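Local coordinates for GphF (Archangium violaceum, PDB 6MBG), which probably acts as the dehydratase domain of the gephyronic acid polyketide synthase, removing water from the growing chain and shifting the resulting double bond, at residues V76-V81 with T125-R130; G176-G181 with H245-P250; C229-L234 with S276-Q281. One frame throughout, in Å; residues are numbered along the deposited sequence.

Contact 1. Residues V76-V81 with T125-R130; sequences VEDVTV and TGRIAR. With BU1 (1,4-butanediol), chain C.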
ATOM      1  N   VAL A  76      -2.666  -5.332  -9.950  1.00 25.13           N
ATOM      2  CA  VAL A  76      -3.957  -4.982  -9.372  1.00 22.11           C
ATOM      3  C   VAL A  76      -4.443  -3.734 -10.089  1.00 32.75           C
ATOM      4  O   VAL A  76      -3.666  -2.799 -10.326  1.00 34.67           O
ATOM      5  CB  VAL A  76      -3.883  -4.770  -7.844  1.00 29.23           C
ATOM      6  CG1 VAL A  76      -5.285  -4.726  -7.240  1.00 31.64           C
ATOM      7  CG2 VAL A  76      -3.112  -5.896  -7.198  1.00 34.66           C
ATOM      8  N   GLU A  77      -5.722  -3.720 -10.442  1.00 23.88           N
ATOM      9  CA  GLU A  77      -6.275  -2.644 -11.252  1.00 23.39           C
ATOM     10  C   GLU A  77      -7.578  -2.150 -10.660  1.00 27.15           C
ATOM     11  O   GLU A  77      -8.289  -2.899  -9.988  1.00 25.47           O
ATOM     12  CB  GLU A  77      -6.561  -3.098 -12.686  1.00 35.20           C
ATOM     13  CG  GLU A  77      -5.388  -3.054 -13.599  1.00 46.68           C
ATOM     14  CD  GLU A  77      -5.803  -3.369 -15.012  1.00 53.02           C
ATOM     15  OE1 GLU A  77      -6.587  -4.322 -15.191  1.00 51.75           O
ATOM     16  OE2 GLU A  77      -5.361  -2.647 -15.929  1.00 63.91           O
ATOM     17  N   ASP A  78      -7.885  -0.882 -10.944  1.00 28.25           N
ATOM     18  CA  ASP A  78      -9.196  -0.302 -10.676  1.00 31.01           C
ATOM     19  C   ASP A  78      -9.576  -0.475  -9.201  1.00 30.23           C
ATOM     20  O   ASP A  78     -10.671  -0.925  -8.860  1.00 27.62           O
ATOM     21  CB  ASP A  78     -10.239  -0.920 -11.625  1.00 42.46           C
ATOM     22  CG  ASP A  78     -11.629  -0.335 -11.455  1.00 57.23           C
ATOM     23  OD1 ASP A  78     -11.754   0.886 -11.226  1.00 61.52           O
ATOM     24  OD2 ASP A  78     -12.610  -1.111 -11.560  1.00 62.62           O
ATOM     25  N   VAL A  79      -8.663  -0.072  -8.311  1.00 22.75           N
ATOM     26  CA  VAL A  79      -8.832  -0.294  -6.879  1.00 20.07           C
ATOM     27  C   VAL A  79      -9.574   0.877  -6.252  1.00 30.27           C
ATOM     28  O   VAL A  79      -9.273   2.052  -6.530  1.00 25.59           O
ATOM     29  CB  VAL A  79      -7.474  -0.512  -6.193  1.00 26.82           C
ATOM     30  CG1 VAL A  79      -7.629  -0.485  -4.673  1.00 29.00           C
ATOM     31  CG2 VAL A  79      -6.919  -1.821  -6.622  1.00 30.25           C
ATOM     32  N   THR A  80     -10.555   0.553  -5.405  1.00 20.87           N
ATOM     33  CA  THR A  80     -11.258   1.533  -4.595  1.00 25.61           C
ATOM     34  C   THR A  80     -11.154   1.096  -3.146  1.00 27.50           C
ATOM     35  O   THR A  80     -11.414  -0.070  -2.834  1.00 23.74           O
ATOM     36  CB  THR A  80     -12.723   1.669  -5.000  1.00 26.82           C
ATOM     37  OG1 THR A  80     -12.812   2.042  -6.373  1.00 34.15           O
ATOM     38  CG2 THR A  80     -13.415   2.745  -4.153  1.00 25.70           C
ATOM     39  N   VAL A  81     -10.739   2.021  -2.280  1.00 24.63           N
ATOM     40  CA  VAL A  81     -10.745   1.819  -0.834  1.00 26.87           C
ATOM     41  C   VAL A  81     -12.053   2.368  -0.290  1.00 30.00           C
ATOM     42  O   VAL A  81     -12.415   3.520  -0.566  1.00 30.79           O
ATOM     43  CB  VAL A  81      -9.535   2.509  -0.169  1.00 27.09           C
ATOM     44  CG1 VAL A  81      -9.658   2.440   1.357  1.00 25.42           C
ATOM     45  CG2 VAL A  81      -8.240   1.850  -0.633  1.00 24.67           C
ATOM     46  N   THR A 125     -12.073  -2.945  -3.174  1.00 21.18           N
ATOM     47  CA  THR A 125     -12.468  -3.716  -4.344  1.00 24.71           C
ATOM     48  C   THR A 125     -11.497  -3.395  -5.477  1.00 24.29           C
ATOM     49  O   THR A 125     -10.851  -2.341  -5.493  1.00 22.19           O
ATOM     50  CB  THR A 125     -13.897  -3.398  -4.804  1.00 26.53           C
ATOM     51  OG1 THR A 125     -14.002  -2.000  -5.123  1.00 22.85           O
ATOM     52  CG2 THR A 125     -14.935  -3.765  -3.716  1.00 29.03           C
ATOM     53  N   GLY A 126     -11.425  -4.307  -6.444  1.00 22.08           N
ATOM     54  CA  GLY A 126     -10.618  -4.064  -7.631  1.00 22.22           C
ATOM     55  C   GLY A 126     -10.560  -5.322  -8.488  1.00 26.19           C
ATOM     56  O   GLY A 126     -11.391  -6.219  -8.346  1.00 22.76           O
ATOM     57  N   ARG A 127      -9.539  -5.385  -9.344  1.00 23.02           N
ATOM     58  CA  ARG A 127      -9.317  -6.523 -10.230  1.00 27.18           C
ATOM     59  C   ARG A 127      -7.870  -6.979 -10.099  1.00 30.00           C
ATOM     60  O   ARG A 127      -6.974  -6.167  -9.859  1.00 26.52           O
ATOM     61  CB  ARG A 127      -9.649  -6.153 -11.679  1.00 33.18           C
ATOM     62  CG  ARG A 127      -9.520  -7.289 -12.687  1.00 55.35           C
ATOM     63  CD  ARG A 127      -9.688  -6.780 -14.130  1.00 67.70           C
ATOM     64  NE  ARG A 127     -10.595  -5.634 -14.207  1.00 74.15           N
ATOM     65  CZ  ARG A 127     -10.221  -4.395 -14.525  1.00 77.90           C
ATOM     66  NH1 ARG A 127      -8.951  -4.131 -14.811  1.00 75.89           N
ATOM     67  NH2 ARG A 127     -11.117  -3.420 -14.560  1.00 80.45           N
ATOM     68  N   ILE A 128      -7.642  -8.287 -10.210  1.00 25.18           N
ATOM     69  CA  ILE A 128      -6.293  -8.837 -10.147  1.00 22.77           C
ATOM     70  C   ILE A 128      -5.939  -9.441 -11.493  1.00 28.87           C
ATOM     71  O   ILE A 128      -6.804  -9.859 -12.271  1.00 30.24           O
ATOM     72  CB  ILE A 128      -6.111  -9.893  -9.032  1.00 22.25           C
ATOM     73  CG1 ILE A 128      -7.203 -10.972  -9.116  1.00 28.94           C
ATOM     74  CG2 ILE A 128      -6.037  -9.205  -7.645  1.00 24.87           C
ATOM     75  CD1 ILE A 128      -6.900 -12.227  -8.295  1.00 25.43           C
ATOM     76  N   ALA A 129      -4.638  -9.521 -11.751  1.00 26.87           N
ATOM     77  CA  ALA A 129      -4.157 -10.091 -13.000  1.00 27.22           C
ATOM     78  C   ALA A 129      -2.685 -10.436 -12.837  1.00 31.17           C
ATOM     79  O   ALA A 129      -2.042 -10.082 -11.846  1.00 28.99           O
ATOM     80  CB  ALA A 129      -4.361  -9.137 -14.178  1.00 31.56           C
ATOM     81  N   ARG A 130      -2.161 -11.117 -13.848  1.00 34.84           N
ATOM     82  CA  ARG A 130      -0.806 -11.638 -13.811  1.00 37.26           C
ATOM     83  C   ARG A 130      -0.333 -11.706 -15.251  1.00 40.67           C
ATOM     84  O   ARG A 130      -1.044 -12.255 -16.093  1.00 42.61           O
ATOM     85  CB  ARG A 130      -0.795 -13.025 -13.159  1.00 36.00           C
ATOM     86  CG  ARG A 130       0.564 -13.625 -12.952  1.00 34.13           C
ATOM     87  CD  ARG A 130       0.493 -14.859 -12.057  1.00 35.40           C
ATOM     88  NE  ARG A 130       1.804 -15.493 -11.956  1.00 39.22           N
ATOM     89  CZ  ARG A 130       2.259 -16.110 -10.872  1.00 38.91           C
ATOM     90  NH1 ARG A 130       1.500 -16.183  -9.784  1.00 35.92           N
ATOM     91  NH2 ARG A 130       3.480 -16.632 -10.875  1.00 37.79           N
TER
HETATM   92  C1  BU1 C2002      -9.817   4.874  -8.328  1.00 68.25           C
HETATM   93  C2  BU1 C2002     -10.007   3.764  -9.360  1.00 63.44           C
HETATM   94  C3  BU1 C2002      -9.346   4.160 -10.680  1.00 61.54           C
HETATM   95  C4  BU1 C2002      -9.812   3.182 -11.765  1.00 63.14           C
HETATM   96  O5  BU1 C2002     -10.728   4.698  -7.275  1.00 68.33           O
HETATM   97  O6  BU1 C2002      -9.144   3.393 -12.978  1.00 67.00           O
HETATM   98  O   HOH W   1     -13.066  -0.696  -7.530  1.00 33.90           O
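A beta bulge separates two antiparallel hydrogen-bonded pairs, E77 with R127 and T80 with T125. E77 N donates to R127 O at 2.8 Å, and T80 N to T125 O at 2.9 Å. Each pair also has the return bond. D78 and V79 fill the gap on one strand, and G126 alone fills it on the other. The chain turns a corner at D78. G126 CA lies 3.4 Å from D78 O in a CA-H...O contact.

The strands belong to the double hot-dog fold of polyketide synthase dehydratases. V76 and I128 pack on the face that meets helix 52-65. E77, T80, T125 and R127 lie on the other face.

R127 leaves with CG opposite its backbone N (chi1 -177°) and bends at chi3 (-31°), which brings its guanidinium to E77. There, NH1 makes a salt bridge to OE1 at the guanidinium edge, but the modelled distance is too short to be taken literally. The other oxygen, OE2, faces R231 NH1 in a second salt bridge, also modelled too short. D78 OD2 is 4.1 Å from R127 NH2 but well out of the guanidinium plane; any attraction is probably one of charge alone.

A water donates to D78 O at 2.7 Å and also bonds T80 OG1 and T125 OG1. T125 OG1 has a second partner in W82 NE1. Butanediol O5 donates to V79 O at 3.1 Å.

Contact 2. Residues G176-G181 with H245-P250; sequences GREAIG and HLRLHP. With BU1 (1,4-butanediol), chain B.
E178 turns CG away from its carbonyl carbon (chi1 -60°) and then runs extended, while H245 and R247 hold CG opposite their backbone N. R247 then bends at chi3 (-70°), which turns NE and NH2 to E178. These torsions set the E178 carboxylate against both partners, one oxygen for each. H245 NE2 donates to E178 OE1 at 2.8 Å. The oxygen lies in the imidazole plane, but the donor comes from above the carboxylate plane. R247 grips E178 OE2 side-on in a salt bridge, NE at 2.9 Å and NH2 at 3.0 Å. Both nitrogens come from the same face of the carboxylate. H245 ND1 is held by R265, which helps fix the ring.

R177 NE donates to L248 O at 3.1 Å. P250 CA sits 3.7 Å above the R177 guanidinium, over its centre. A water accepts from R177 NH2 and donates to L248 O, joining the two again.

On the other face of the pair, A179 CB packs on L246 CG at 4.0 Å. The E178, H245 and R247 face carries the charges along with buried I180. The A179 and L246 face packs on helix 200-214, consistent with the hot-dog fold, in which a sheet wraps round a helix.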
ATOM      1  N   GLY A 176       9.793  20.834  -8.832  1.00 27.07           N
ATOM      2  CA  GLY A 176       8.391  21.015  -9.184  1.00 24.52           C
ATOM      3  C   GLY A 176       7.504  20.019  -8.446  1.00 26.89           C
ATOM      4  O   GLY A 176       7.599  19.847  -7.222  1.00 26.94           O
ATOM      5  N   ARG A 177       6.634  19.344  -9.199  1.00 24.06           N
ATOM      6  CA  ARG A 177       5.748  18.306  -8.672  1.00 22.44           C
ATOM      7  C   ARG A 177       6.340  16.915  -8.782  1.00 22.30           C
ATOM      8  O   ARG A 177       5.603  15.936  -8.654  1.00 21.01           O
ATOM      9  CB  ARG A 177       4.398  18.325  -9.402  1.00 24.71           C
ATOM     10  CG  ARG A 177       3.574  19.574  -9.146  1.00 24.26           C
ATOM     11  CD  ARG A 177       2.156  19.440  -9.624  1.00 26.26           C
ATOM     12  NE  ARG A 177       2.077  19.117 -11.041  1.00 30.48           N
ATOM     13  CZ  ARG A 177       2.030  20.022 -12.014  1.00 32.85           C
ATOM     14  NH1 ARG A 177       2.057  21.316 -11.732  1.00 28.09           N
ATOM     15  NH2 ARG A 177       1.954  19.637 -13.274  1.00 33.68           N
ATOM     16  N   GLU A 178       7.639  16.793  -9.046  1.00 23.91           N
ATOM     17  CA  GLU A 178       8.291  15.493  -9.061  1.00 23.82           C
ATOM     18  C   GLU A 178       9.249  15.381  -7.884  1.00 29.52           C
ATOM     19  O   GLU A 178       9.751  16.385  -7.369  1.00 22.93           O
ATOM     20  CB  GLU A 178       9.044  15.256 -10.378  1.00 26.70           C
ATOM     21  CG  GLU A 178       8.128  15.314 -11.585  1.00 26.41           C
ATOM     22  CD  GLU A 178       8.784  14.851 -12.888  1.00 30.26           C
ATOM     23  OE1 GLU A 178       9.811  14.141 -12.846  1.00 26.06           O
ATOM     24  OE2 GLU A 178       8.271  15.228 -13.966  1.00 27.03           O
ATOM     25  N   ALA A 179       9.490  14.148  -7.451  1.00 20.79           N
ATOM     26  CA  ALA A 179      10.465  13.913  -6.396  1.00 26.92           C
ATOM     27  C   ALA A 179      11.084  12.529  -6.555  1.00 25.36           C
ATOM     28  O   ALA A 179      10.492  11.631  -7.167  1.00 23.24           O
ATOM     29  CB  ALA A 179       9.828  14.057  -5.010  1.00 22.37           C
ATOM     30  N   ILE A 180      12.294  12.367  -6.001  1.00 24.19           N
ATOM     31  CA  ILE A 180      12.904  11.049  -5.824  1.00 27.40           C
ATOM     32  C   ILE A 180      13.097  10.793  -4.340  1.00 30.16           C
ATOM     33  O   ILE A 180      13.755  11.587  -3.656  1.00 28.94           O
ATOM     34  CB  ILE A 180      14.259  10.925  -6.534  1.00 31.53           C
ATOM     35  CG1 ILE A 180      14.157  11.310  -8.004  1.00 36.51           C
ATOM     36  CG2 ILE A 180      14.830   9.504  -6.306  1.00 31.78           C
ATOM     37  CD1 ILE A 180      13.459  10.331  -8.851  1.00 43.20           C
ATOM     38  N   GLY A 181      12.566   9.672  -3.858  1.00 27.39           N
ATOM     39  CA  GLY A 181      12.730   9.249  -2.473  1.00 31.62           C
ATOM     40  C   GLY A 181      13.584   7.997  -2.377  1.00 36.07           C
ATOM     41  O   GLY A 181      13.650   7.204  -3.316  1.00 31.48           O
ATOM     42  N   HIS A 245      10.518   7.293  -7.834  1.00 21.38           N
ATOM     43  CA  HIS A 245      10.226   8.514  -8.581  1.00 17.30           C
ATOM     44  C   HIS A 245       8.720   8.724  -8.556  1.00 24.01           C
ATOM     45  O   HIS A 245       7.965   7.819  -8.927  1.00 24.41           O
ATOM     46  CB  HIS A 245      10.688   8.385 -10.035  1.00 19.31           C
ATOM     47  CG  HIS A 245      10.379   9.591 -10.878  1.00 27.28           C
ATOM     48  ND1 HIS A 245       9.971   9.502 -12.192  1.00 33.15           N
ATOM     49  CD2 HIS A 245      10.456  10.917 -10.603  1.00 28.98           C
ATOM     50  CE1 HIS A 245       9.803  10.716 -12.688  1.00 36.97           C
ATOM     51  NE2 HIS A 245      10.082  11.596 -11.740  1.00 25.89           N
ATOM     52  N   LEU A 246       8.284   9.903  -8.153  1.00 17.23           N
ATOM     53  CA  LEU A 246       6.861  10.193  -8.097  1.00 16.77           C
ATOM     54  C   LEU A 246       6.571  11.493  -8.828  1.00 22.37           C
ATOM     55  O   LEU A 246       7.437  12.370  -8.949  1.00 23.87           O
ATOM     56  CB  LEU A 246       6.355  10.276  -6.637  1.00 19.89           C
ATOM     57  CG  LEU A 246       7.002  11.402  -5.814  1.00 24.64           C
ATOM     58  CD1 LEU A 246       6.089  12.622  -5.801  1.00 31.44           C
ATOM     59  CD2 LEU A 246       7.282  10.962  -4.402  1.00 26.60           C
ATOM     60  N   ARG A 247       5.334  11.614  -9.301  1.00 23.42           N
ATOM     61  CA  ARG A 247       4.880  12.819  -9.986  1.00 26.22           C
ATOM     62  C   ARG A 247       3.442  13.088  -9.589  1.00 26.43           C
ATOM     63  O   ARG A 247       2.566  12.249  -9.826  1.00 25.22           O
ATOM     64  CB  ARG A 247       4.985  12.672 -11.509  1.00 23.03           C
ATOM     65  CG  ARG A 247       4.460  13.889 -12.275  1.00 24.74           C
ATOM     66  CD  ARG A 247       4.504  13.663 -13.797  1.00 29.41           C
ATOM     67  NE  ARG A 247       5.872  13.636 -14.306  1.00 33.71           N
ATOM     68  CZ  ARG A 247       6.293  12.873 -15.312  1.00 38.09           C
ATOM     69  NH1 ARG A 247       5.450  12.049 -15.930  1.00 39.49           N
ATOM     70  NH2 ARG A 247       7.564  12.918 -15.688  1.00 35.80           N
ATOM     71  N   LEU A 248       3.200  14.265  -9.014  1.00 20.86           N
ATOM     72  CA  LEU A 248       1.845  14.712  -8.729  1.00 21.05           C
ATOM     73  C   LEU A 248       1.217  15.300  -9.983  1.00 27.51           C
ATOM     74  O   LEU A 248       1.845  16.091 -10.699  1.00 28.69           O
ATOM     75  CB  LEU A 248       1.853  15.765  -7.620  1.00 23.01           C
ATOM     76  CG  LEU A 248       1.949  15.319  -6.173  1.00 34.81           C
ATOM     77  CD1 LEU A 248       2.426  16.483  -5.321  1.00 35.19           C
ATOM     78  CD2 LEU A 248       0.579  14.831  -5.683  1.00 23.59           C
ATOM     79  N   HIS A 249      -0.033  14.924 -10.246  1.00 27.85           N
ATOM     80  CA  HIS A 249      -0.789  15.579 -11.297  1.00 29.37           C
ATOM     81  C   HIS A 249      -1.045  17.042 -10.921  1.00 32.57           C
ATOM     82  O   HIS A 249      -0.923  17.421  -9.752  1.00 33.62           O
ATOM     83  CB  HIS A 249      -2.106  14.846 -11.531  1.00 30.26           C
ATOM     84  CG  HIS A 249      -1.930  13.457 -12.069  1.00 31.89           C
ATOM     85  ND1 HIS A 249      -2.937  12.772 -12.713  1.00 35.47           N
ATOM     86  CD2 HIS A 249      -0.859  12.630 -12.059  1.00 33.00           C
ATOM     87  CE1 HIS A 249      -2.497  11.577 -13.067  1.00 35.18           C
ATOM     88  NE2 HIS A 249      -1.238  11.466 -12.681  1.00 34.90           N
ATOM     89  N   PRO A 250      -1.399  17.883 -11.893  1.00 32.92           N
ATOM     90  CA  PRO A 250      -1.610  19.317 -11.599  1.00 38.95           C
ATOM     91  C   PRO A 250      -2.805  19.519 -10.682  1.00 41.94           C
ATOM     92  O   PRO A 250      -3.901  18.994 -10.941  1.00 38.61           O
ATOM     93  CB  PRO A 250      -1.845  19.936 -12.986  1.00 39.70           C
ATOM     94  CG  PRO A 250      -2.273  18.796 -13.860  1.00 38.92           C
ATOM     95  CD  PRO A 250      -1.569  17.578 -13.323  1.00 29.63           C
TER
HETATM   96  C1  BU1 B2001       0.987  21.234  -3.262  1.00 48.03           C
HETATM   97  C2  BU1 B2001       1.548  20.542  -4.499  1.00 48.17           C
HETATM   98  C3  BU1 B2001       3.046  20.311  -4.315  1.00 49.02           C
HETATM   99  C4  BU1 B2001       3.840  21.088  -5.364  1.00 50.69           C
HETATM  100  O5  BU1 B2001      -0.377  20.950  -3.127  1.00 49.39           O
HETATM  101  O6  BU1 B2001       5.094  20.474  -5.523  1.00 53.15           O
HETATM  102  O   HOH W   2       1.876  16.707 -13.505  1.00 34.86           O

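Contact 3. Residues C229-L234 with S276-Q281; sequences CARIEL and SVDALQ. With BU1 (1,4-butanediol), chain C.
D278 O accepts from two successive backbone amides, A230 N at 3.0 Å and R231 N at 3.3 Å. The first meets it nearly end-on to the carbonyl. The second is weak. A230 N also has a weak bond to A279 O. A230 and R231 thus both face D278, which defines a classic beta bulge. The return bond is straighter: D278 N to R231 O is 2.8 Å, with 172° at the hydrogen. Beyond it, E233 and S276 form the next hydrogen-bonded pair.

R231 points CG opposite its backbone N (chi1 -173°) and stays extended to NE, running side by side with D278. Its CD passes 3.8 Å from D278 OD1, but the charged ends do not meet. The guanidinium turns instead to its own strand. NE donates to the anti lone pair of E233 OE2 at 2.8 Å, and NH2 reaches the same oxygen. NH1 also faces E77 OE2 in a salt bridge, modelled too short for its detail to be trusted.

I232 and V277 share the other face, with I232 CD1 and V277 CG2 4.2 Å apart. C229 CB comes only loosely near V277 CG1 and L280 CD1. At the bulge, A230 CB rests on A279 CB at 3.8 Å. A230 CB also comes within 3.6 Å of butanediol O6, so the bulge forms part of the ligand pocket.

In the double hot-dog fold, the strand 224-234 also bonds along its other edge to 73-81, with C229 paired to V79 and I232 to V76. On the far side, 273-284 is flanked by 259-267, where V277 and L280 touch L264. I232 reaches L203 of helix 200-214 and L59 of helix 52-65, and L280 packs on F207.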
ATOM      1  N   CYS A 229      -6.466   3.455  -6.732  1.00 26.61           N
ATOM      2  CA  CYS A 229      -5.480   3.699  -7.775  1.00 25.04           C
ATOM      3  C   CYS A 229      -5.918   2.953  -9.023  1.00 27.50           C
ATOM      4  O   CYS A 229      -6.685   1.984  -8.960  1.00 29.82           O
ATOM      5  CB  CYS A 229      -4.061   3.286  -7.350  1.00 34.66           C
ATOM      6  SG  CYS A 229      -3.811   1.504  -7.124  1.00 42.20           S
ATOM      7  N   ALA A 230      -5.447   3.446 -10.165  1.00 22.26           N
ATOM      8  CA  ALA A 230      -5.816   2.841 -11.436  1.00 24.37           C
ATOM      9  C   ALA A 230      -5.080   1.523 -11.663  1.00 22.83           C
ATOM     10  O   ALA A 230      -5.659   0.572 -12.201  1.00 25.29           O
ATOM     11  CB  ALA A 230      -5.541   3.820 -12.584  1.00 31.58           C
ATOM     12  N   ARG A 231      -3.811   1.438 -11.253  1.00 27.28           N
ATOM     13  CA  ARG A 231      -3.031   0.252 -11.582  1.00 25.27           C
ATOM     14  C   ARG A 231      -1.809   0.177 -10.688  1.00 26.64           C
ATOM     15  O   ARG A 231      -1.138   1.196 -10.469  1.00 25.59           O
ATOM     16  CB  ARG A 231      -2.617   0.290 -13.064  1.00 27.72           C
ATOM     17  CG  ARG A 231      -1.952  -0.966 -13.569  1.00 31.76           C
ATOM     18  CD  ARG A 231      -1.683  -0.853 -15.062  1.00 41.55           C
ATOM     19  NE  ARG A 231      -1.154  -2.102 -15.593  1.00 47.56           N
ATOM     20  CZ  ARG A 231      -1.897  -3.033 -16.179  1.00 57.61           C
ATOM     21  NH1 ARG A 231      -3.199  -2.844 -16.318  1.00 62.26           N
ATOM     22  NH2 ARG A 231      -1.337  -4.149 -16.636  1.00 57.26           N
ATOM     23  N   ILE A 232      -1.517  -1.014 -10.160  1.00 21.98           N
ATOM     24  CA  ILE A 232      -0.199  -1.286  -9.598  1.00 23.58           C
ATOM     25  C   ILE A 232       0.355  -2.534 -10.273  1.00 29.79           C
ATOM     26  O   ILE A 232      -0.350  -3.544 -10.400  1.00 31.10           O
ATOM     27  CB  ILE A 232      -0.223  -1.416  -8.061  1.00 30.56           C
ATOM     28  CG1 ILE A 232       1.137  -1.884  -7.538  1.00 30.04           C
ATOM     29  CG2 ILE A 232      -1.338  -2.334  -7.592  1.00 40.29           C
ATOM     30  CD1 ILE A 232       1.286  -1.724  -6.022  1.00 37.48           C
ATOM     31  N   GLU A 233       1.592  -2.440 -10.768  1.00 24.31           N
ATOM     32  CA  GLU A 233       2.289  -3.576 -11.372  1.00 24.56           C
ATOM     33  C   GLU A 233       3.513  -3.891 -10.538  1.00 31.61           C
ATOM     34  O   GLU A 233       4.350  -3.009 -10.314  1.00 32.02           O
ATOM     35  CB  GLU A 233       2.743  -3.293 -12.809  1.00 29.73           C
ATOM     36  CG  GLU A 233       1.669  -3.248 -13.851  1.00 38.92           C
ATOM     37  CD  GLU A 233       2.253  -3.194 -15.252  1.00 54.26           C
ATOM     38  OE1 GLU A 233       3.493  -3.325 -15.395  1.00 54.91           O
ATOM     39  OE2 GLU A 233       1.472  -3.016 -16.209  1.00 63.51           O
ATOM     40  N   LEU A 234       3.636  -5.142 -10.110  1.00 25.86           N
ATOM     41  CA  LEU A 234       4.759  -5.562  -9.282  1.00 26.91           C
ATOM     42  C   LEU A 234       5.617  -6.529 -10.073  1.00 27.10           C
ATOM     43  O   LEU A 234       5.143  -7.600 -10.486  1.00 25.93           O
ATOM     44  CB  LEU A 234       4.291  -6.201  -7.977  1.00 23.97           C
ATOM     45  CG  LEU A 234       5.442  -6.614  -7.062  1.00 22.85           C
ATOM     46  CD1 LEU A 234       6.175  -5.348  -6.596  1.00 25.40           C
ATOM     47  CD2 LEU A 234       4.923  -7.465  -5.862  1.00 23.26           C
ATOM     48  N   SER A 276       5.218  -0.268 -10.435  0.53 27.02           N
ATOM     49  CA  SER A 276       4.602   0.940 -10.951  0.53 27.38           C
ATOM     50  C   SER A 276       3.284   1.144 -10.226  0.53 28.11           C
ATOM     51  O   SER A 276       2.596   0.173  -9.879  0.53 23.35           O
ATOM     52  CB  SER A 276       4.364   0.852 -12.456  0.53 30.00           C
ATOM     53  OG  SER A 276       5.590   0.763 -13.154  0.53 31.36           O
ATOM     54  N   VAL A 277       2.952   2.406  -9.974  1.00 23.76           N
ATOM     55  CA  VAL A 277       1.635   2.791  -9.471  1.00 23.27           C
ATOM     56  C   VAL A 277       1.118   3.906 -10.362  1.00 28.66           C
ATOM     57  O   VAL A 277       1.750   4.965 -10.460  1.00 25.52           O
ATOM     58  CB  VAL A 277       1.680   3.263  -8.008  1.00 24.21           C
ATOM     59  CG1 VAL A 277       0.277   3.619  -7.538  1.00 22.69           C
ATOM     60  CG2 VAL A 277       2.289   2.207  -7.129  1.00 28.63           C
ATOM     61  N   ASP A 278      -0.040   3.692 -10.977  1.00 21.84           N
ATOM     62  CA  ASP A 278      -0.646   4.677 -11.861  1.00 26.96           C
ATOM     63  C   ASP A 278      -1.854   5.290 -11.178  1.00 30.31           C
ATOM     64  O   ASP A 278      -2.742   4.566 -10.713  1.00 27.47           O
ATOM     65  CB  ASP A 278      -1.090   4.062 -13.194  1.00 31.17           C
ATOM     66  CG  ASP A 278       0.068   3.534 -14.018  1.00 39.43           C
ATOM     67  OD1 ASP A 278      -0.165   2.600 -14.810  1.00 41.55           O
ATOM     68  OD2 ASP A 278       1.201   4.054 -13.876  1.00 43.81           O
ATOM     69  N   ALA A 279      -1.892   6.619 -11.142  1.00 24.24           N
ATOM     70  CA  ALA A 279      -3.065   7.385 -10.714  1.00 20.11           C
ATOM     71  C   ALA A 279      -3.530   6.984  -9.314  1.00 23.51           C
ATOM     72  O   ALA A 279      -4.702   6.654  -9.098  1.00 25.24           O
ATOM     73  CB  ALA A 279      -4.207   7.259 -11.721  1.00 23.95           C
ATOM     74  N   LEU A 280      -2.593   7.002  -8.362  1.00 21.77           N
ATOM     75  CA  LEU A 280      -2.955   6.950  -6.951  1.00 19.80           C
ATOM     76  C   LEU A 280      -3.798   8.171  -6.595  1.00 25.56           C
ATOM     77  O   LEU A 280      -3.361   9.314  -6.795  1.00 23.38           O
ATOM     78  CB  LEU A 280      -1.690   6.911  -6.093  1.00 24.47           C
ATOM     79  CG  LEU A 280      -1.876   7.070  -4.567  1.00 20.38           C
ATOM     80  CD1 LEU A 280      -2.562   5.828  -4.029  1.00 21.41           C
ATOM     81  CD2 LEU A 280      -0.548   7.270  -3.891  1.00 21.62           C
ATOM     82  N   GLN A 281      -5.005   7.939  -6.084  1.00 22.34           N
ATOM     83  CA  GLN A 281      -5.919   9.010  -5.727  1.00 22.46           C
ATOM     84  C   GLN A 281      -5.868   9.256  -4.224  1.00 31.57           C
ATOM     85  O   GLN A 281      -6.076   8.325  -3.432  1.00 23.53           O
ATOM     86  CB  GLN A 281      -7.343   8.665  -6.154  1.00 28.36           C
ATOM     87  CG  GLN A 281      -7.482   8.365  -7.626  1.00 34.27           C
ATOM     88  CD  GLN A 281      -7.405   9.614  -8.479  1.00 44.84           C
ATOM     89  OE1 GLN A 281      -7.394  10.737  -7.960  1.00 44.90           O
ATOM     90  NE2 GLN A 281      -7.385   9.430  -9.800  1.00 43.61           N
TER
HETATM   91  C1  BU1 C2002      -9.817   4.874  -8.328  1.00 68.25           C
HETATM   92  C2  BU1 C2002     -10.007   3.764  -9.360  1.00 63.44           C
HETATM   93  C3  BU1 C2002      -9.346   4.160 -10.680  1.00 61.54           C
HETATM   94  C4  BU1 C2002      -9.812   3.182 -11.765  1.00 63.14           C
HETATM   95  O5  BU1 C2002     -10.728   4.698  -7.275  1.00 68.33           O
HETATM   96  O6  BU1 C2002      -9.144   3.393 -12.978  1.00 67.00           O

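In the fold
Contacts 1 and 3 lie closer to the centre of the molecule than contact 2, and their own centres are about 9 Å apart. Strands 73-81 and 224-234 are neighbours, so the two contacts adjoin through backbone bonds, and E77 and R231 face each other across the join. Both contain a bulge and both touch the same butanediol. Contact 2 has its centre about 14 Å from that of contact 3 and about 23 Å from that of contact 1. It includes exposed residues and touches another butanediol. Its pairing is regular, and one glutamate bridges a histidine and an arginine. All three are only partly buried. Helix 52-65 meets contacts 1 and 3, helix 200-214 contacts 2 and 3.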